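Beta-N-acetylhexosaminidase (Arthrobacter aurescens, PDB 3RCN) probably hydrolyses terminal non-reducing N-acetyl-D-hexosamine residues from N-acetyl-beta-D-hexosaminides, as a member of glycoside hydrolase family 20. Local coordinates at residues A[420-425]-A[529-535]; A[8-13]-A[496-502]; A[226-230]-A[303-307]. All coordinates share one frame; numbering follows the deposited sequence.

In the fold
The three contacts sit on different parts of the molecule and share no helix or strand; interactions 1 and 2 both lie across the chain's centre from interaction 3. Interaction 1 ties the C-terminal tail to a loop of the catalytic barrel and mixes backbone pairing, aromatic rings and charge. Interaction 2 joins the N-terminal family 20 domain to helix 491-508 through an arginine and an isoleucine. Interaction 3 packs two helices of the barrel wall with aliphatic and aromatic side chains and has no hydrogen bond across it. All three are partly buried, and each combines buried side chains with exposed ones. Only interaction 1 comes near the predicted proton donor; the centres lie 30 to 35 Å apart.

Interaction 1: residues A[420-425]-A[529-535]; sequences VPVGFV and EGWKRDY. With SO4 (sulfate ion), chain G.
Val422 and Gly423 run parallel to Trp531 and Lys532, and Gly423 supplies both backbone hydrogen bonds: its N gives a weak one to Trp531 O at 3.2 Å, and its O receives Arg533 N at 3.0 Å. That second bond is the straighter, at 159°. Val422 CA adds a CA-H...O contact to Trp531 O. Gly423 has a positive phi, a backbone shape that favours glycine. Beyond the paired residues, Phe424 turns its ring into the other segment. The edge of Tyr535 points at the face of Phe424, with centroids 5.6 Å apart and planes at 84°, while Tyr535 CB lies over the same phenyl group.

This two-stranded sheet fastens the C-terminal tail to the loop between barrel strands 397-400 and 449-456, and brings the Arg533 side chain to about 8 Å from that of Glu316, the predicted proton donor. Arg533 bends at its third torsion (chi3 61°), which turns one guanidinium face toward Phe424 CZ; the two groups cross obliquely and do not stack, and the closest pair is Phe424 CZ and Arg533 NH1, 3.4 Å apart. The charge is held by salt bridges to Glu538 from NH1 and to Glu403 from NH2. Arg411 braces the pairing by hydrogen bonds to Gly423 O and Arg533 O. From the sheet face away from Val422 and Trp531, the extended Lys532 chain passes Pro421, CE to CG 4.1 Å, and hydrogen-bonds through NZ to O1 of a sulfate at 3.0 Å; Gly415 N also binds this ion.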
loop_
_atom_site.group_PDB
_atom_site.type_symbol
_atom_site.label_atom_id
_atom_site.label_comp_id
_atom_site.label_asym_id
_atom_site.label_seq_id
_atom_site.Cartn_x
_atom_site.Cartn_y
_atom_site.Cartn_z
ATOM N N VAL A 420 14.505 -15.759 -9.280
ATOM C CA VAL A 420 13.894 -17.061 -8.985
ATOM C C VAL A 420 13.139 -17.648 -10.179
ATOM O O VAL A 420 11.911 -17.783 -10.133
ATOM C CB VAL A 420 12.926 -16.971 -7.789
ATOM C CG1 VAL A 420 12.649 -18.358 -7.212
ATOM C CG2 VAL A 420 13.488 -16.044 -6.719
ATOM N N PRO A 421 13.864 -17.977 -11.262
ATOM C CA PRO A 421 13.209 -18.447 -12.488
ATOM C C PRO A 421 12.549 -19.819 -12.338
ATOM O O PRO A 421 13.190 -20.793 -11.943
ATOM C CB PRO A 421 14.367 -18.528 -13.476
ATOM C CG PRO A 421 15.546 -18.822 -12.625
ATOM C CD PRO A 421 15.331 -18.052 -11.357
ATOM N N VAL A 422 11.283 -19.896 -12.734
ATOM C CA VAL A 422 10.503 -21.114 -12.626
ATOM C C VAL A 422 9.497 -21.167 -13.765
ATOM O O VAL A 422 9.118 -20.137 -14.317
ATOM C CB VAL A 422 9.731 -21.218 -11.282
ATOM C CG1 VAL A 422 10.682 -21.395 -10.104
ATOM C CG2 VAL A 422 8.806 -20.023 -11.079
ATOM N N GLY A 423 9.069 -22.370 -14.117
ATOM C CA GLY A 423 8.083 -22.529 -15.160
ATOM C C GLY A 423 8.685 -22.286 -16.524
ATOM O O GLY A 423 9.904 -22.260 -16.685
ATOM N N PHE A 424 7.807 -22.142 -17.509
ATOM C CA PHE A 424 8.189 -21.895 -18.891
ATOM C C PHE A 424 8.536 -20.431 -19.108
ATOM O O PHE A 424 8.085 -19.565 -18.354
ATOM C CB PHE A 424 7.047 -22.294 -19.827
ATOM C CG PHE A 424 6.421 -23.616 -19.485
ATOM C CD1 PHE A 424 7.138 -24.788 -19.617
ATOM C CD2 PHE A 424 5.118 -23.678 -19.020
ATOM C CE1 PHE A 424 6.568 -26.001 -19.295
ATOM C CE2 PHE A 424 4.542 -24.891 -18.704
ATOM C CZ PHE A 424 5.269 -26.053 -18.844
ATOM N N VAL A 425 9.326 -20.142 -20.138
ATOM C CA VAL A 425 9.528 -18.749 -20.483
ATOM C C VAL A 425 8.208 -18.255 -21.034
ATOM O O VAL A 425 7.728 -18.763 -22.040
ATOM C CB VAL A 425 10.590 -18.568 -21.590
ATOM C CG1 VAL A 425 10.679 -17.091 -22.009
ATOM C CG2 VAL A 425 11.948 -19.092 -21.131
ATOM N N GLU A 529 17.755 -20.443 -6.113
ATOM C CA GLU A 529 17.529 -21.462 -7.129
ATOM C C GLU A 529 16.078 -21.557 -7.557
ATOM O O GLU A 529 15.189 -21.674 -6.724
ATOM C CB GLU A 529 17.965 -22.820 -6.584
ATOM C CG GLU A 529 19.190 -23.394 -7.267
ATOM C CD GLU A 529 19.778 -24.557 -6.498
ATOM O OE1 GLU A 529 19.239 -25.681 -6.610
ATOM O OE2 GLU A 529 20.775 -24.339 -5.772
ATOM N N GLY A 530 15.844 -21.517 -8.862
ATOM C CA GLY A 530 14.517 -21.745 -9.398
ATOM C C GLY A 530 14.422 -23.142 -9.979
ATOM O O GLY A 530 15.259 -24.004 -9.696
ATOM N N TRP A 531 13.367 -23.387 -10.750
ATOM C CA TRP A 531 13.246 -24.622 -11.516
ATOM C C TRP A 531 12.786 -24.308 -12.943
ATOM O O TRP A 531 11.631 -23.953 -13.159
ATOM C CB TRP A 531 12.237 -25.532 -10.820
ATOM C CG TRP A 531 12.274 -26.943 -11.300
ATOM C CD1 TRP A 531 11.293 -27.605 -11.986
ATOM C CD2 TRP A 531 13.349 -27.872 -11.139
ATOM N NE1 TRP A 531 11.694 -28.886 -12.255
ATOM C CE2 TRP A 531 12.953 -29.076 -11.746
ATOM C CE3 TRP A 531 14.609 -27.802 -10.537
ATOM C CZ2 TRP A 531 13.770 -30.203 -11.770
ATOM C CZ3 TRP A 531 15.418 -28.922 -10.561
ATOM C CH2 TRP A 531 14.993 -30.107 -11.172
ATOM N N LYS A 532 13.651 -24.532 -13.924
ATOM C CA LYS A 532 13.374 -24.078 -15.283
ATOM C C LYS A 532 12.695 -25.141 -16.126
ATOM O O LYS A 532 13.253 -26.212 -16.348
ATOM C CB LYS A 532 14.659 -23.645 -15.984
ATOM C CG LYS A 532 15.311 -22.402 -15.442
ATOM C CD LYS A 532 16.466 -21.996 -16.342
ATOM C CE LYS A 532 17.254 -20.833 -15.725
ATOM N NZ LYS A 532 18.413 -20.406 -16.564
ATOM N N ARG A 533 11.516 -24.817 -16.644
ATOM C CA ARG A 533 10.773 -25.766 -17.460
ATOM C C ARG A 533 10.751 -25.370 -18.934
ATOM O O ARG A 533 10.843 -24.186 -19.275
ATOM C CB ARG A 533 9.351 -25.944 -16.923
ATOM C CG ARG A 533 9.326 -26.580 -15.550
ATOM C CD ARG A 533 7.932 -26.620 -14.997
ATOM N NE ARG A 533 7.051 -27.415 -15.837
ATOM C CZ ARG A 533 5.759 -27.598 -15.591
ATOM N NH1 ARG A 533 5.023 -28.345 -16.405
ATOM N NH2 ARG A 533 5.204 -27.034 -14.528
ATOM N N ASP A 534 10.677 -26.387 -19.792
ATOM C CA ASP A 534 10.586 -26.222 -21.243
ATOM C C ASP A 534 9.391 -26.994 -21.797
ATOM O O ASP A 534 9.342 -28.223 -21.728
ATOM C CB ASP A 534 11.879 -26.695 -21.918
ATOM C CG ASP A 534 11.774 -26.713 -23.433
ATOM O OD1 ASP A 534 10.939 -25.968 -23.990
ATOM O OD2 ASP A 534 12.532 -27.478 -24.070
ATOM N N TYR A 535 8.431 -26.269 -22.361
ATOM C CA TYR A 535 7.157 -26.869 -22.749
ATOM C C TYR A 535 7.294 -27.976 -23.781
ATOM O O TYR A 535 6.567 -28.967 -23.733
ATOM C CB TYR A 535 6.178 -25.811 -23.265
ATOM C CG TYR A 535 4.801 -26.365 -23.548
ATOM C CD1 TYR A 535 4.280 -26.370 -24.836
ATOM C CD2 TYR A 535 4.027 -26.907 -22.525
ATOM C CE1 TYR A 535 3.017 -26.890 -25.099
ATOM C CE2 TYR A 535 2.769 -27.429 -22.775
ATOM C CZ TYR A 535 2.267 -27.418 -24.065
ATOM O OH TYR A 535 1.011 -27.934 -24.313
HETATM S S SO4 G . 17.277 -21.359 -20.461
HETATM O O1 SO4 G . 18.290 -21.043 -19.454
HETATM O O2 SO4 G . 16.376 -20.228 -20.668
HETATM O O3 SO4 G . 17.945 -21.671 -21.720
HETATM O O4 SO4 G . 16.489 -22.509 -20.020
#

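Interaction 2: residues A[8-13]-A[496-502]; sequences HQLIPA and TRLTGAH
The guanidinium of Arg497 is gripped by three groups: NH1 reaches Leu10 O at 2.6 Å, NH2 makes a salt bridge to Glu480 and NE another to Glu493. The contact joins the segment leading into the first strand of the N-terminal family 20 domain to helix 491-508, which comes after the last barrel strand, 449-456, in the chain. The bond to Leu10 is weak, because its N-H is bent to 124°, although the carbonyl oxygen lies at the edge of the guanidinium, near its plane. Glu480 also takes the backbone N of Ala13, so a single acid holds both segments.

The helix widens here into a pi-type turn, in which Arg497 O accepts from Ala501 N at 3.0 Å and from His502 N at 3.2 Å. CG and CD of Arg497 run past His8 O and Gln9 CA; the bend at chi3 (-72°) then turns the guanidinium so that NH1 lies 3.4 Å from Ala13 CB.

Farther along, Ile11, just before a cis peptide bond to Pro12, enters between His502 and Leu498. Its CB stands over one face of the imidazole, 4.1 Å from the His502 ring centroid, and CD1 runs on to His502 CB at 3.7 Å. The imidazole is fixed by His167 at NE2 and Arg505 at ND1, which limits its turning, while Ile11 O is bound by Gln107 of helix 95-109, in the N-terminal domain.

Gln9 slides past Arg497 in the opposite direction. Its CB meets Ala501 CB at 3.6 Å, and its amide NE2 comes within 3.8 Å of Gly500 CA.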
loop_
_atom_site.group_PDB
_atom_site.type_symbol
_atom_site.label_atom_id
_atom_site.label_comp_id
_atom_site.label_asym_id
_atom_site.label_seq_id
_atom_site.Cartn_x
_atom_site.Cartn_y
_atom_site.Cartn_z
ATOM N N HIS A 8 -4.178 6.642 -31.185
ATOM C CA HIS A 8 -4.444 6.738 -29.757
ATOM C C HIS A 8 -3.453 5.834 -29.061
ATOM O O HIS A 8 -2.931 4.900 -29.664
ATOM C CB HIS A 8 -5.853 6.264 -29.423
ATOM C CG HIS A 8 -5.985 4.777 -29.385
ATOM N ND1 HIS A 8 -6.615 4.060 -30.375
ATOM C CD2 HIS A 8 -5.535 3.866 -28.487
ATOM C CE1 HIS A 8 -6.563 2.771 -30.085
ATOM N NE2 HIS A 8 -5.906 2.628 -28.947
ATOM N N GLN A 9 -3.116 6.178 -27.827
ATOM C CA GLN A 9 -2.313 5.316 -26.960
ATOM C C GLN A 9 -2.987 4.461 -25.874
ATOM O O GLN A 9 -2.307 3.936 -24.996
ATOM C CB GLN A 9 -1.014 5.986 -26.548
ATOM C CG GLN A 9 -0.212 6.305 -27.801
ATOM C CD GLN A 9 1.102 6.973 -27.521
ATOM O OE1 GLN A 9 1.177 7.967 -26.784
ATOM N NE2 GLN A 9 2.160 6.436 -28.112
ATOM N N LEU A 10 -4.320 4.442 -25.874
ATOM C CA LEU A 10 -5.129 3.666 -24.921
ATOM C C LEU A 10 -4.821 2.171 -24.828
ATOM O O LEU A 10 -4.717 1.484 -25.845
ATOM C CB LEU A 10 -6.600 3.810 -25.287
ATOM C CG LEU A 10 -7.065 5.248 -25.478
ATOM C CD1 LEU A 10 -8.408 5.243 -26.127
ATOM C CD2 LEU A 10 -7.114 5.964 -24.134
ATOM N N ILE A 11 -4.690 1.664 -23.605
ATOM C CA ILE A 11 -4.712 0.223 -23.392
ATOM C C ILE A 11 -5.683 -0.087 -22.260
ATOM O O ILE A 11 -5.633 0.557 -21.211
ATOM C CB ILE A 11 -3.318 -0.268 -22.949
ATOM C CG1 ILE A 11 -2.323 -0.209 -24.103
ATOM C CG2 ILE A 11 -3.376 -1.665 -22.392
ATOM C CD1 ILE A 11 -0.912 -0.507 -23.679
ATOM N N PRO A 12 -6.519 -1.126 -22.429
ATOM C CA PRO A 12 -6.752 -1.915 -23.655
ATOM C C PRO A 12 -7.283 -1.046 -24.799
ATOM O O PRO A 12 -8.053 -0.129 -24.555
ATOM C CB PRO A 12 -7.871 -2.889 -23.247
ATOM C CG PRO A 12 -7.966 -2.802 -21.750
ATOM C CD PRO A 12 -7.489 -1.446 -21.369
ATOM N N ALA A 13 -6.897 -1.344 -26.034
ATOM C CA ALA A 13 -7.409 -0.613 -27.193
ATOM C C ALA A 13 -8.916 -0.788 -27.324
ATOM O O ALA A 13 -9.406 -1.910 -27.292
ATOM C CB ALA A 13 -6.721 -1.097 -28.461
ATOM N N THR A 496 4.521 0.246 -29.016
ATOM C CA THR A 496 4.597 1.691 -29.132
ATOM C C THR A 496 3.579 2.362 -28.215
ATOM O O THR A 496 3.846 3.414 -27.653
ATOM C CB THR A 496 4.412 2.157 -30.600
ATOM O OG1 THR A 496 3.029 2.087 -30.969
ATOM C CG2 THR A 496 5.231 1.276 -31.543
ATOM N N ARG A 497 2.411 1.760 -28.050
ATOM C CA ARG A 497 1.472 2.293 -27.072
ATOM C C ARG A 497 1.944 2.035 -25.631
ATOM O O ARG A 497 1.805 2.899 -24.755
ATOM C CB ARG A 497 0.068 1.751 -27.316
ATOM C CG ARG A 497 -0.541 2.303 -28.585
ATOM C CD ARG A 497 -1.958 1.809 -28.787
ATOM N NE ARG A 497 -1.994 0.400 -29.160
ATOM C CZ ARG A 497 -2.767 -0.508 -28.573
ATOM N NH1 ARG A 497 -3.570 -0.142 -27.580
ATOM N NH2 ARG A 497 -2.737 -1.776 -28.980
ATOM N N LEU A 498 2.520 0.856 -25.401
ATOM C CA LEU A 498 2.980 0.465 -24.073
ATOM C C LEU A 498 4.071 1.408 -23.592
ATOM O O LEU A 498 3.942 2.065 -22.554
ATOM C CB LEU A 498 3.503 -0.975 -24.091
ATOM C CG LEU A 498 3.937 -1.535 -22.738
ATOM C CD1 LEU A 498 2.731 -1.759 -21.848
ATOM C CD2 LEU A 498 4.704 -2.823 -22.910
ATOM N N THR A 499 5.136 1.490 -24.379
ATOM C CA THR A 499 6.272 2.337 -24.049
ATOM C C THR A 499 5.927 3.820 -24.179
ATOM O O THR A 499 6.341 4.629 -23.356
ATOM C CB THR A 499 7.458 2.013 -24.952
ATOM O OG1 THR A 499 7.113 2.331 -26.302
ATOM C CG2 THR A 499 7.785 0.530 -24.870
ATOM N N GLY A 500 5.150 4.164 -25.204
ATOM C CA GLY A 500 4.749 5.539 -25.451
ATOM C C GLY A 500 3.936 6.189 -24.343
ATOM O O GLY A 500 4.198 7.331 -23.981
ATOM N N ALA A 501 2.948 5.474 -23.810
ATOM C CA ALA A 501 2.035 6.023 -22.795
ATOM C C ALA A 501 1.884 5.174 -21.519
ATOM O O ALA A 501 2.072 5.670 -20.403
ATOM C CB ALA A 501 0.680 6.374 -23.393
ATOM N N HIS A 502 1.436 3.932 -21.697
ATOM C CA HIS A 502 1.020 3.065 -20.590
ATOM C C HIS A 502 2.017 2.815 -19.457
ATOM O O HIS A 502 1.623 2.772 -18.289
ATOM C CB HIS A 502 0.512 1.727 -21.118
ATOM C CG HIS A 502 -0.451 1.047 -20.193
ATOM N ND1 HIS A 502 -1.703 1.550 -19.932
ATOM C CD2 HIS A 502 -0.328 -0.082 -19.451
ATOM C CE1 HIS A 502 -2.326 0.749 -19.077
ATOM N NE2 HIS A 502 -1.512 -0.240 -18.770
#

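Interaction 3: residues A[226-230]-A[303-307]; sequences LREIV and EIFPS
On the outer wall of the catalytic alpha/beta barrel, Val230 of helix 223-235 faces the C-terminal end of helix 288-304, where the chain leaves the helix at Phe305. No hydrogen bond crosses; the joint is made by side chains alone. With CG1 anti to the backbone N (chi1 169°), Val230 splits its two methyls between neighbours: CG1 lies alongside the Pro306 ring, 3.5 Å from CD, while CG2 touches Phe305 CD2 at 3.6 Å.

Leu226, one helical turn earlier, reaches the far end of the same ring with CD2, 4.1 Å from Phe305 CZ, and its CB rests on Ile304 CG2 at 3.7 Å. The two helices precede barrel strands 239-243 and 309-313, and Phe305 spans wall and barrel, its side chain also touching Val240 and Pro242. An alanine in place of Val230 is likely to open a gap beside Phe305 CD2 and the Pro306 ring, where both methyls had packed.

Beside this cluster the extended Arg227 chain crosses Ile304 at about a right angle and sets a guanidinium face over its CD1, with Arg227 NH2 and Ile304 CD1 3.8 Å apart. Its NH1 forms a salt bridge with Asp224 in the same helix. Arg227 also packs on Val119 of the second subunit, and Glu228 next to it forms a salt bridge with Arg115 of that subunit.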
loop_
_atom_site.group_PDB
_atom_site.type_symbol
_atom_site.label_atom_id
_atom_site.label_comp_id
_atom_site.label_asym_id
_atom_site.label_seq_id
_atom_site.Cartn_x
_atom_site.Cartn_y
_atom_site.Cartn_z
ATOM N N LEU A 226 -12.272 -8.430 4.724
ATOM C CA LEU A 226 -12.758 -9.057 3.508
ATOM C C LEU A 226 -13.963 -8.311 2.971
ATOM O O LEU A 226 -14.065 -8.071 1.781
ATOM C CB LEU A 226 -13.090 -10.523 3.758
ATOM C CG LEU A 226 -11.844 -11.335 4.105
ATOM C CD1 LEU A 226 -12.208 -12.697 4.656
ATOM C CD2 LEU A 226 -10.975 -11.464 2.892
ATOM N N ARG A 227 -14.873 -7.938 3.859
ATOM C CA ARG A 227 -16.025 -7.154 3.451
ATOM C C ARG A 227 -15.538 -5.941 2.669
ATOM O O ARG A 227 -15.963 -5.709 1.541
ATOM C CB ARG A 227 -16.826 -6.701 4.667
ATOM C CG ARG A 227 -17.563 -7.799 5.380
ATOM C CD ARG A 227 -18.736 -7.241 6.204
ATOM N NE ARG A 227 -19.531 -8.309 6.817
ATOM C CZ ARG A 227 -19.247 -8.875 7.989
ATOM N NH1 ARG A 227 -18.188 -8.468 8.686
ATOM N NH2 ARG A 227 -20.016 -9.846 8.472
ATOM N N GLU A 228 -14.630 -5.183 3.278
ATOM C CA GLU A 228 -14.045 -4.009 2.648
ATOM C C GLU A 228 -13.500 -4.317 1.253
ATOM O O GLU A 228 -13.788 -3.614 0.285
ATOM C CB GLU A 228 -12.948 -3.416 3.536
ATOM C CG GLU A 228 -12.308 -2.132 2.978
ATOM C CD GLU A 228 -11.286 -1.475 3.943
ATOM O OE1 GLU A 228 -10.860 -2.118 4.925
ATOM O OE2 GLU A 228 -10.898 -0.305 3.716
ATOM N N ILE A 229 -12.716 -5.376 1.147
ATOM C CA ILE A 229 -12.127 -5.726 -0.128
ATOM C C ILE A 229 -13.218 -6.006 -1.158
ATOM O O ILE A 229 -13.104 -5.571 -2.319
ATOM C CB ILE A 229 -11.225 -6.944 0.011
ATOM C CG1 ILE A 229 -9.897 -6.533 0.636
ATOM C CG2 ILE A 229 -10.997 -7.577 -1.348
ATOM C CD1 ILE A 229 -9.111 -7.681 1.220
ATOM N N VAL A 230 -14.269 -6.720 -0.723
ATOM C CA VAL A 230 -15.416 -7.025 -1.569
ATOM C C VAL A 230 -16.168 -5.759 -1.996
ATOM O O VAL A 230 -16.529 -5.603 -3.166
ATOM C CB VAL A 230 -16.409 -8.026 -0.891
ATOM C CG1 VAL A 230 -17.703 -8.113 -1.683
ATOM C CG2 VAL A 230 -15.792 -9.414 -0.751
ATOM N N GLU A 303 -21.676 -15.586 3.495
ATOM C CA GLU A 303 -22.109 -14.353 4.144
ATOM C C GLU A 303 -21.229 -13.143 3.741
ATOM O O GLU A 303 -21.731 -12.037 3.534
ATOM C CB GLU A 303 -22.103 -14.547 5.665
ATOM C CG GLU A 303 -22.721 -13.401 6.443
ATOM C CD GLU A 303 -24.174 -13.166 6.066
ATOM O OE1 GLU A 303 -24.873 -14.163 5.770
ATOM O OE2 GLU A 303 -24.614 -11.990 6.054
ATOM N N ILE A 304 -19.919 -13.364 3.647
ATOM C CA ILE A 304 -18.960 -12.324 3.272
ATOM C C ILE A 304 -18.913 -11.982 1.774
ATOM O O ILE A 304 -18.956 -10.809 1.401
ATOM C CB ILE A 304 -17.529 -12.717 3.714
ATOM C CG1 ILE A 304 -17.496 -13.100 5.203
ATOM C CG2 ILE A 304 -16.551 -11.618 3.374
ATOM C CD1 ILE A 304 -18.115 -12.061 6.111
ATOM N N PHE A 305 -18.804 -13.013 0.935
ATOM C CA PHE A 305 -18.680 -12.876 -0.522
ATOM C C PHE A 305 -20.004 -13.147 -1.235
ATOM O O PHE A 305 -20.478 -14.286 -1.267
ATOM C CB PHE A 305 -17.648 -13.872 -1.069
ATOM C CG PHE A 305 -16.290 -13.737 -0.462
ATOM C CD1 PHE A 305 -15.982 -14.376 0.728
ATOM C CD2 PHE A 305 -15.317 -12.962 -1.076
ATOM C CE1 PHE A 305 -14.721 -14.240 1.297
ATOM C CE2 PHE A 305 -14.058 -12.815 -0.513
ATOM C CZ PHE A 305 -13.748 -13.458 0.669
ATOM N N PRO A 306 -20.595 -12.104 -1.828
ATOM C CA PRO A 306 -21.817 -12.131 -2.642
ATOM C C PRO A 306 -21.686 -12.880 -3.977
ATOM O O PRO A 306 -22.698 -13.188 -4.587
ATOM C CB PRO A 306 -22.103 -10.648 -2.882
ATOM C CG PRO A 306 -20.776 -9.996 -2.778
ATOM C CD PRO A 306 -20.059 -10.741 -1.696
ATOM N N SER A 307 -20.466 -13.162 -4.417
ATOM C CA SER A 307 -20.192 -13.767 -5.726
ATOM C C SER A 307 -21.019 -15.032 -6.085
ATOM O O SER A 307 -21.106 -15.969 -5.289
ATOM C CB SER A 307 -18.708 -14.126 -5.777
ATOM O OG SER A 307 -18.403 -14.958 -6.879
#